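DUF1460 domain-containing protein (Legionella pneumophila subsp. pneumophila, PDB 2IM9) is of unknown function but belongs to the N-acetylmuramoyl-L-alanine amidase-like family of the papain-like peptidase clan, and so may cleave peptidoglycan. Local coordinates at residues Arg133-Ser138 against Pro177-His182; Pro252-Arg257 against Thr262-Ser267. All coordinates share one frame; numbering follows the deposited sequence.

Contact 1 of 2, residues Arg133-Ser138 against Pro177-His182; sequences RNHFTS and PQWYNH
A small aromatic cluster of His135, Phe136 and Trp179 joins the loop leading into helix 137-147 to the short helix 176-181, and it works through ring contacts with no hydrogen bond crossing between the segments. Trp179 reaches across from its helix with CG anti to the backbone N (chi1 180°), and its indole meets both partners. Phe136, the N-cap residue of helix 137-147, makes an edge-to-face (T-shaped) contact with the five-membered ring: its rim atom CZ stands over one indole face, 3.5 Å from Trp179 CD2, with the ring planes 66° apart. A flat, rigid phenyl suits this buried place, since its edge hydrogens can rest on the electron-rich face of the indole. His135 meets the six-membered ring of the indole obliquely, at CH2, the planes at 53°. Trp179 CH2 lies over one face of the imidazole, offset toward its rim, while Arg133 CB lies over the opposite face, so the ring lies between Arg133 CB and the indole. Histidine suits this partly exposed position because it packs like an aromatic yet keeps a polar edge: NE2 is hydrogen-bonded to the backbone oxygen of Tyr130, which should limit the rotation of the ring. Tyr180 adds a looser flank, its OH approaching the imidazole obliquely at 4.2 Å from His135 CD2.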
ATOM      1  N   ARG A 133      11.942   1.819   5.892  1.00 14.41           N
ATOM      2  CA  ARG A 133      10.768   1.923   5.032  1.00 14.22           C
ATOM      3  C   ARG A 133       9.920   0.662   5.179  1.00 14.05           C
ATOM      4  O   ARG A 133      10.444  -0.445   5.303  1.00 14.39           O
ATOM      5  CB  ARG A 133      11.175   2.128   3.569  1.00 14.07           C
ATOM      6  CG  ARG A 133      10.062   2.850   2.762  1.00 15.83           C
ATOM      7  CD  ARG A 133      10.247   2.709   1.255  1.00 16.29           C
ATOM      8  NE  ARG A 133      11.453   3.379   0.754  1.00 16.59           N
ATOM      9  CZ  ARG A 133      11.914   3.264  -0.492  1.00 16.35           C
ATOM     10  NH1 ARG A 133      11.252   2.505  -1.379  1.00 16.88           N
ATOM     11  NH2 ARG A 133      13.029   3.907  -0.861  1.00 14.56           N
ATOM     12  N   ASN A 134       8.599   0.829   5.187  1.00 14.26           N
ATOM     13  CA  ASN A 134       7.703  -0.322   5.302  1.00 14.18           C
ATOM     14  C   ASN A 134       7.574  -1.074   3.979  1.00 14.94           C
ATOM     15  O   ASN A 134       6.506  -1.095   3.370  1.00 14.44           O
ATOM     16  CB  ASN A 134       6.345   0.137   5.813  1.00 14.19           C
ATOM     17  CG  ASN A 134       6.373   0.488   7.266  1.00 15.17           C
ATOM     18  OD1 ASN A 134       7.082  -0.149   8.051  1.00 17.09           O
ATOM     19  ND2 ASN A 134       5.575   1.501   7.660  1.00 14.79           N
ATOM     20  N   HIS A 135       8.657  -1.707   3.552  1.00 13.90           N
ATOM     21  CA  HIS A 135       8.708  -2.377   2.245  1.00 14.01           C
ATOM     22  C   HIS A 135       7.688  -3.494   2.043  1.00 14.64           C
ATOM     23  O   HIS A 135       7.130  -3.643   0.951  1.00 14.88           O
ATOM     24  CB  HIS A 135      10.103  -2.960   1.990  1.00 13.91           C
ATOM     25  CG  HIS A 135      11.168  -1.924   1.855  1.00 14.62           C
ATOM     26  ND1 HIS A 135      11.297  -1.127   0.734  1.00 13.41           N
ATOM     27  CD2 HIS A 135      12.162  -1.562   2.698  1.00 14.96           C
ATOM     28  CE1 HIS A 135      12.320  -0.305   0.909  1.00 15.70           C
ATOM     29  NE2 HIS A 135      12.867  -0.558   2.088  1.00 14.36           N
ATOM     30  N   PHE A 136       7.481  -4.301   3.082  1.00 13.92           N
ATOM     31  CA  PHE A 136       6.596  -5.464   2.959  1.00 14.09           C
ATOM     32  C   PHE A 136       5.219  -5.150   3.514  1.00 13.49           C
ATOM     33  O   PHE A 136       5.058  -4.797   4.685  1.00 13.81           O
ATOM     34  CB  PHE A 136       7.201  -6.680   3.650  1.00 14.40           C
ATOM     35  CG  PHE A 136       8.422  -7.198   2.957  1.00 14.15           C
ATOM     36  CD1 PHE A 136       8.300  -8.140   1.942  1.00 14.79           C
ATOM     37  CD2 PHE A 136       9.688  -6.714   3.286  1.00 13.88           C
ATOM     38  CE1 PHE A 136       9.416  -8.613   1.268  1.00 15.61           C
ATOM     39  CE2 PHE A 136      10.839  -7.180   2.608  1.00 14.66           C
ATOM     40  CZ  PHE A 136      10.697  -8.131   1.596  1.00 15.11           C
ATOM     41  N   THR A 137       4.226  -5.260   2.656  1.00 13.93           N
ATOM     42  CA  THR A 137       2.859  -4.921   3.042  1.00 13.85           C
ATOM     43  C   THR A 137       2.379  -5.652   4.292  1.00 14.07           C
ATOM     44  O   THR A 137       1.670  -5.058   5.130  1.00 13.70           O
ATOM     45  CB  THR A 137       1.911  -5.100   1.845  1.00 14.93           C
ATOM     46  OG1 THR A 137       2.447  -4.329   0.757  1.00 15.18           O
ATOM     47  CG2 THR A 137       0.518  -4.578   2.168  1.00 14.59           C
ATOM     48  N   SER A 138       2.742  -6.919   4.437  1.00 13.93           N
ATOM     49  CA  SER A 138       2.243  -7.671   5.600  1.00 15.01           C
ATOM     50  C   SER A 138       3.051  -7.376   6.861  1.00 15.18           C
ATOM     51  O   SER A 138       2.550  -6.729   7.801  1.00 15.15           O
ATOM     52  CB  SER A 138       2.185  -9.171   5.305  1.00 14.11           C
ATOM     53  OG  SER A 138       3.457  -9.687   4.970  1.00 15.84           O
ATOM     54  N   PRO A 177      17.149 -10.590   5.172  1.00 14.63           N
ATOM     55  CA  PRO A 177      18.537 -10.677   4.688  1.00 15.24           C
ATOM     56  C   PRO A 177      18.678 -11.286   3.295  1.00 14.95           C
ATOM     57  O   PRO A 177      19.495 -10.809   2.498  1.00 15.57           O
ATOM     58  CB  PRO A 177      19.236 -11.529   5.759  1.00 16.06           C
ATOM     59  CG  PRO A 177      18.431 -11.267   7.004  1.00 15.01           C
ATOM     60  CD  PRO A 177      16.995 -11.251   6.481  1.00 14.94           C
ATOM     61  N   GLN A 178      17.880 -12.303   2.968  1.00 15.12           N
ATOM     62  CA  GLN A 178      17.962 -12.870   1.621  1.00 15.41           C
ATOM     63  C   GLN A 178      17.387 -11.917   0.554  1.00 14.83           C
ATOM     64  O   GLN A 178      17.878 -11.837  -0.591  1.00 13.30           O
ATOM     65  CB  GLN A 178      17.276 -14.240   1.563  1.00 15.88           C
ATOM     66  CG  GLN A 178      17.648 -15.019   0.302  1.00 19.61           C
ATOM     67  CD  GLN A 178      19.155 -15.293   0.218  1.00 23.38           C
ATOM     68  OE1 GLN A 178      19.863 -14.621  -0.515  1.00 27.18           O
ATOM     69  NE2 GLN A 178      19.636 -16.241   0.998  1.00 24.93           N
ATOM     70  N   TRP A 179      16.355 -11.163   0.922  1.00 13.97           N
ATOM     71  CA  TRP A 179      15.808 -10.169   0.009  1.00 13.75           C
ATOM     72  C   TRP A 179      16.887  -9.108  -0.279  1.00 13.94           C
ATOM     73  O   TRP A 179      17.096  -8.724  -1.440  1.00 14.30           O
ATOM     74  CB  TRP A 179      14.571  -9.543   0.643  1.00 13.61           C
ATOM     75  CG  TRP A 179      13.876  -8.481  -0.171  1.00 14.46           C
ATOM     76  CD1 TRP A 179      13.164  -8.655  -1.331  1.00 15.52           C
ATOM     77  CD2 TRP A 179      13.761  -7.093   0.170  1.00 14.41           C
ATOM     78  NE1 TRP A 179      12.634  -7.445  -1.747  1.00 15.30           N
ATOM     79  CE2 TRP A 179      12.992  -6.470  -0.847  1.00 15.47           C
ATOM     80  CE3 TRP A 179      14.244  -6.314   1.230  1.00 14.69           C
ATOM     81  CZ2 TRP A 179      12.688  -5.089  -0.833  1.00 15.16           C
ATOM     82  CZ3 TRP A 179      13.946  -4.931   1.246  1.00 15.09           C
ATOM     83  CH2 TRP A 179      13.179  -4.340   0.213  1.00 15.84           C
ATOM     84  N   TYR A 180      17.591  -8.664   0.762  1.00 13.92           N
ATOM     85  CA  TYR A 180      18.666  -7.686   0.548  1.00 14.06           C
ATOM     86  C   TYR A 180      19.747  -8.268  -0.336  1.00 14.52           C
ATOM     87  O   TYR A 180      20.192  -7.605  -1.273  1.00 15.44           O
ATOM     88  CB  TYR A 180      19.245  -7.135   1.861  1.00 14.34           C
ATOM     89  CG  TYR A 180      18.416  -5.996   2.367  1.00 13.62           C
ATOM     90  CD1 TYR A 180      17.313  -6.229   3.187  1.00 12.77           C
ATOM     91  CD2 TYR A 180      18.689  -4.672   1.971  1.00 15.35           C
ATOM     92  CE1 TYR A 180      16.528  -5.173   3.641  1.00 14.11           C
ATOM     93  CE2 TYR A 180      17.900  -3.612   2.403  1.00 15.23           C
ATOM     94  CZ  TYR A 180      16.817  -3.871   3.220  1.00 15.15           C
ATOM     95  OH  TYR A 180      16.032  -2.834   3.632  1.00 16.06           O
ATOM     96  N   ASN A 181      20.103  -9.526  -0.085  1.00 13.79           N
ATOM     97  CA  ASN A 181      21.192 -10.178  -0.807  1.00 14.71           C
ATOM     98  C   ASN A 181      20.929 -10.242  -2.301  1.00 14.75           C
ATOM     99  O   ASN A 181      21.854 -10.144  -3.108  1.00 15.14           O
ATOM    100  CB  ASN A 181      21.459 -11.572  -0.240  1.00 15.25           C
ATOM    101  CG  ASN A 181      22.647 -12.238  -0.884  1.00 18.18           C
ATOM    102  OD1 ASN A 181      23.771 -11.698  -0.902  1.00 19.02           O
ATOM    103  ND2 ASN A 181      22.413 -13.410  -1.431  1.00 20.89           N
ATOM    104  N   HIS A 182      19.655 -10.389  -2.659  1.00 14.65           N
ATOM    105  CA  HIS A 182      19.224 -10.442  -4.071  1.00 15.06           C
ATOM    106  C   HIS A 182      19.194  -9.097  -4.816  1.00 15.01           C
ATOM    107  O   HIS A 182      18.959  -9.055  -6.027  1.00 14.98           O
ATOM    108  CB  HIS A 182      17.840 -11.083  -4.164  1.00 15.59           C
ATOM    109  CG  HIS A 182      17.878 -12.565  -4.384  1.00 17.80           C
ATOM    110  ND1 HIS A 182      18.202 -13.461  -3.387  1.00 20.99           N
ATOM    111  CD2 HIS A 182      17.647 -13.304  -5.493  1.00 18.11           C
ATOM    112  CE1 HIS A 182      18.128 -14.694  -3.866  1.00 20.17           C
ATOM    113  NE2 HIS A 182      17.797 -14.624  -5.143  1.00 21.56           N
TER

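Contact 2 of 2, residues Pro252-Arg257 against Thr262-Ser267; sequences PNWDLR and TELDIS
Trp254 lays its indole alongside Leu264, the two side chains leaving their backbones in one direction, with Trp254 CZ3 3.8 Å from Leu264 CD2. Having CG anti to the backbone N (chi1 -155°) carries the ring along the neighbouring strand, where CZ3 also comes within 3.6 Å of Ser267 CB; the small serine leaves room for the indole, and its OG is hydrogen-bonded to Arg251 NE. Leu256 closes over the indole from one face, CD1 resting above the ring centre in a CH-pi-like position while also lying 4.1 Å from Leu264 CD2. The two branched leucines and the broad tryptophan thus form one apolar patch. Beneath it, the backbones are joined by a nearly straight hydrogen bond from Leu264 N to Trp254 O, 3.1 Å long.

The other end is polar. Arg257 NH2 forms a salt bridge with Glu263 OE2 at 2.8 Å, meeting the oxygen on its anti side and somewhat out of the carboxylate plane; the guanidinium and carboxylate are turned 52° to each other. Long, flexible chains suit this end, where Arg257 and Asp255 are exposed and Glu263 partly so. Asp255 completes the network: OD1 accepts a hydrogen bond from Arg257 N at 3.1 Å, making an Asx turn, and lies 3.5 Å from Arg257 NE. The arginine would therefore ease the repulsion between the two acids. Glu263 OE1 is bound in turn by Leu173 N of strand 168-175. Together these contacts close a beta hairpin of the antiparallel sheet, strands 246-254 and 264-275, whose connection holds the short helix 257-260.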
ATOM      1  N   PRO A 252      -1.199 -16.716  -1.210  1.00 19.54           N
ATOM      2  CA  PRO A 252      -0.743 -17.501  -0.050  1.00 20.83           C
ATOM      3  C   PRO A 252       0.498 -18.331  -0.310  1.00 22.75           C
ATOM      4  O   PRO A 252       1.270 -18.566   0.619  1.00 24.07           O
ATOM      5  CB  PRO A 252      -1.916 -18.447   0.242  1.00 21.16           C
ATOM      6  CG  PRO A 252      -3.076 -17.855  -0.458  1.00 21.14           C
ATOM      7  CD  PRO A 252      -2.553 -17.100  -1.637  1.00 19.33           C
ATOM      8  N   ASN A 253       0.687 -18.796  -1.533  1.00 22.74           N
ATOM      9  CA  ASN A 253       1.801 -19.703  -1.764  1.00 25.32           C
ATOM     10  C   ASN A 253       2.603 -19.206  -2.948  1.00 25.42           C
ATOM     11  O   ASN A 253       2.524 -19.769  -4.065  1.00 27.62           O
ATOM     12  CB  ASN A 253       1.315 -21.158  -1.914  1.00 25.46           C
ATOM     13  CG  ASN A 253       0.845 -21.756  -0.581  1.00 29.42           C
ATOM     14  OD1 ASN A 253      -0.345 -22.008  -0.382  1.00 32.58           O
ATOM     15  ND2 ASN A 253       1.783 -21.966   0.343  1.00 31.35           N
ATOM     16  N   TRP A 254       3.342 -18.123  -2.685  1.00 24.59           N
ATOM     17  CA  TRP A 254       3.984 -17.332  -3.741  1.00 22.82           C
ATOM     18  C   TRP A 254       5.487 -17.349  -3.562  1.00 22.78           C
ATOM     19  O   TRP A 254       6.060 -16.538  -2.832  1.00 22.07           O
ATOM     20  CB  TRP A 254       3.451 -15.893  -3.763  1.00 22.09           C
ATOM     21  CG  TRP A 254       3.595 -15.230  -5.111  1.00 21.26           C
ATOM     22  CD1 TRP A 254       3.736 -15.852  -6.330  1.00 21.13           C
ATOM     23  CD2 TRP A 254       3.600 -13.823  -5.380  1.00 21.25           C
ATOM     24  NE1 TRP A 254       3.833 -14.917  -7.332  1.00 21.65           N
ATOM     25  CE2 TRP A 254       3.739 -13.664  -6.781  1.00 19.74           C
ATOM     26  CE3 TRP A 254       3.495 -12.680  -4.574  1.00 21.70           C
ATOM     27  CZ2 TRP A 254       3.783 -12.408  -7.393  1.00 21.61           C
ATOM     28  CZ3 TRP A 254       3.539 -11.423  -5.187  1.00 21.16           C
ATOM     29  CH2 TRP A 254       3.680 -11.303  -6.582  1.00 21.01           C
ATOM     30  N   ASP A 255       6.126 -18.286  -4.244  1.00 22.59           N
ATOM     31  CA  ASP A 255       7.540 -18.552  -3.965  1.00 23.05           C
ATOM     32  C   ASP A 255       8.407 -17.731  -4.909  1.00 22.79           C
ATOM     33  O   ASP A 255       8.693 -18.133  -6.039  1.00 22.66           O
ATOM     34  CB  ASP A 255       7.853 -20.057  -4.019  1.00 24.28           C
ATOM     35  CG  ASP A 255       9.249 -20.396  -3.446  1.00 28.03           C
ATOM     36  OD1 ASP A 255      10.090 -19.471  -3.318  1.00 27.87           O
ATOM     37  OD2 ASP A 255       9.505 -21.590  -3.137  1.00 30.40           O
ATOM     38  N   LEU A 256       8.798 -16.551  -4.439  1.00 21.63           N
ATOM     39  CA  LEU A 256       9.650 -15.660  -5.232  1.00 21.80           C
ATOM     40  C   LEU A 256      11.101 -15.699  -4.753  1.00 22.11           C
ATOM     41  O   LEU A 256      11.855 -14.755  -4.979  1.00 21.12           O
ATOM     42  CB  LEU A 256       9.099 -14.219  -5.229  1.00 21.57           C
ATOM     43  CG  LEU A 256       7.675 -14.030  -5.777  1.00 23.21           C
ATOM     44  CD1 LEU A 256       7.285 -12.565  -5.740  1.00 24.56           C
ATOM     45  CD2 LEU A 256       7.557 -14.572  -7.202  1.00 24.70           C
ATOM     46  N   ARG A 257      11.489 -16.807  -4.121  1.00 22.66           N
ATOM     47  CA  ARG A 257      12.829 -16.919  -3.525  1.00 23.51           C
ATOM     48  C   ARG A 257      13.941 -16.805  -4.559  1.00 24.17           C
ATOM     49  O   ARG A 257      14.961 -16.134  -4.324  1.00 23.63           O
ATOM     50  CB  ARG A 257      12.998 -18.235  -2.778  1.00 23.66           C
ATOM     51  CG  ARG A 257      12.336 -18.293  -1.425  1.00 26.11           C
ATOM     52  CD  ARG A 257      12.694 -19.619  -0.763  1.00 31.80           C
ATOM     53  NE  ARG A 257      11.542 -20.302  -0.192  1.00 37.55           N
ATOM     54  CZ  ARG A 257      11.617 -21.367   0.607  1.00 40.14           C
ATOM     55  NH1 ARG A 257      12.796 -21.885   0.939  1.00 41.13           N
ATOM     56  NH2 ARG A 257      10.504 -21.912   1.084  1.00 43.22           N
ATOM     57  N   THR A 262      12.951 -13.946  -1.550  1.00 18.19           N
ATOM     58  CA  THR A 262      12.017 -14.272  -0.487  1.00 17.09           C
ATOM     59  C   THR A 262      10.658 -14.726  -1.015  1.00 16.82           C
ATOM     60  O   THR A 262      10.262 -14.353  -2.114  1.00 16.66           O
ATOM     61  CB  THR A 262      11.830 -13.077   0.488  1.00 17.65           C
ATOM     62  OG1 THR A 262      11.025 -13.489   1.602  1.00 18.46           O
ATOM     63  CG2 THR A 262      11.192 -11.874  -0.205  1.00 16.33           C
ATOM     64  N   GLU A 263       9.981 -15.567  -0.236  1.00 17.00           N
ATOM     65  CA  GLU A 263       8.542 -15.778  -0.426  1.00 18.04           C
ATOM     66  C   GLU A 263       7.830 -14.462  -0.211  1.00 17.09           C
ATOM     67  O   GLU A 263       8.337 -13.579   0.498  1.00 17.70           O
ATOM     68  CB  GLU A 263       8.002 -16.774   0.599  1.00 18.49           C
ATOM     69  CG  GLU A 263       8.573 -18.152   0.470  1.00 22.92           C
ATOM     70  CD  GLU A 263       7.921 -19.133   1.433  1.00 28.01           C
ATOM     71  OE1 GLU A 263       7.103 -18.712   2.311  1.00 24.25           O
ATOM     72  OE2 GLU A 263       8.230 -20.345   1.292  1.00 32.08           O
ATOM     73  N   LEU A 264       6.650 -14.335  -0.805  1.00 16.48           N
ATOM     74  CA  LEU A 264       5.843 -13.145  -0.616  1.00 17.38           C
ATOM     75  C   LEU A 264       4.365 -13.512  -0.501  1.00 17.67           C
ATOM     76  O   LEU A 264       3.955 -14.632  -0.871  1.00 18.06           O
ATOM     77  CB  LEU A 264       6.067 -12.172  -1.778  1.00 16.95           C
ATOM     78  CG  LEU A 264       5.653 -10.705  -1.577  1.00 17.31           C
ATOM     79  CD1 LEU A 264       6.212 -10.089  -0.268  1.00 17.44           C
ATOM     80  CD2 LEU A 264       6.118  -9.915  -2.790  1.00 19.03           C
ATOM     81  N   ASP A 265       3.567 -12.591   0.023  1.00 16.71           N
ATOM     82  CA  ASP A 265       2.162 -12.891   0.319  1.00 16.29           C
ATOM     83  C   ASP A 265       1.134 -11.936  -0.302  1.00 16.78           C
ATOM     84  O   ASP A 265      -0.035 -12.306  -0.449  1.00 17.45           O
ATOM     85  CB  ASP A 265       1.939 -12.938   1.842  1.00 16.37           C
ATOM     86  CG  ASP A 265       2.649 -11.791   2.592  1.00 17.38           C
ATOM     87  OD1 ASP A 265       3.157 -10.839   1.936  1.00 16.98           O
ATOM     88  OD2 ASP A 265       2.708 -11.864   3.845  1.00 17.85           O
ATOM     89  N   ILE A 266       1.551 -10.707  -0.602  1.00 16.78           N
ATOM     90  CA  ILE A 266       0.633  -9.646  -1.050  1.00 17.46           C
ATOM     91  C   ILE A 266       1.190  -8.973  -2.311  1.00 17.53           C
ATOM     92  O   ILE A 266       2.352  -8.537  -2.321  1.00 17.78           O
ATOM     93  CB  ILE A 266       0.392  -8.590   0.066  1.00 17.53           C
ATOM     94  CG1 ILE A 266      -0.158  -9.258   1.343  1.00 17.09           C
ATOM     95  CG2 ILE A 266      -0.507  -7.448  -0.450  1.00 18.01           C
ATOM     96  CD1 ILE A 266      -0.281  -8.277   2.485  1.00 16.90           C
ATOM     97  N   SER A 267       0.371  -8.877  -3.362  1.00 17.21           N
ATOM     98  CA  SER A 267       0.876  -8.486  -4.691  1.00 17.56           C
ATOM     99  C   SER A 267       0.367  -7.122  -5.150  1.00 17.24           C
ATOM    100  O   SER A 267       0.940  -6.508  -6.076  1.00 18.12           O
ATOM    101  CB  SER A 267       0.494  -9.550  -5.729  1.00 18.18           C
ATOM    102  OG  SER A 267      -0.906  -9.800  -5.707  1.00 18.76           O
TER

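How the contacts relate
Contact 1 and contact 2 lie on the same side of the chain's centre, their own centres about 12 Å apart, and each is partly buried. They hold different elements: contact 1 brings a helix entrance to a short helix, whereas contact 2 ties the ends of neighbouring strands. Their chemistry differs accordingly: mostly aromatic rings, with no hydrogen bond between the segments, in the first; one backbone hydrogen bond, apolar packing and a surface salt-bridge network in the second. The two also touch. Phe136 CD1 packs 3.6 Å from Leu264 CD1, joining the aromatic cluster to the apolar patch, and Ser138 OG probably hydrogen-bonds Asp265 OD2 at 2.6 Å, so the start of helix 137-147 sits against strand 264-275.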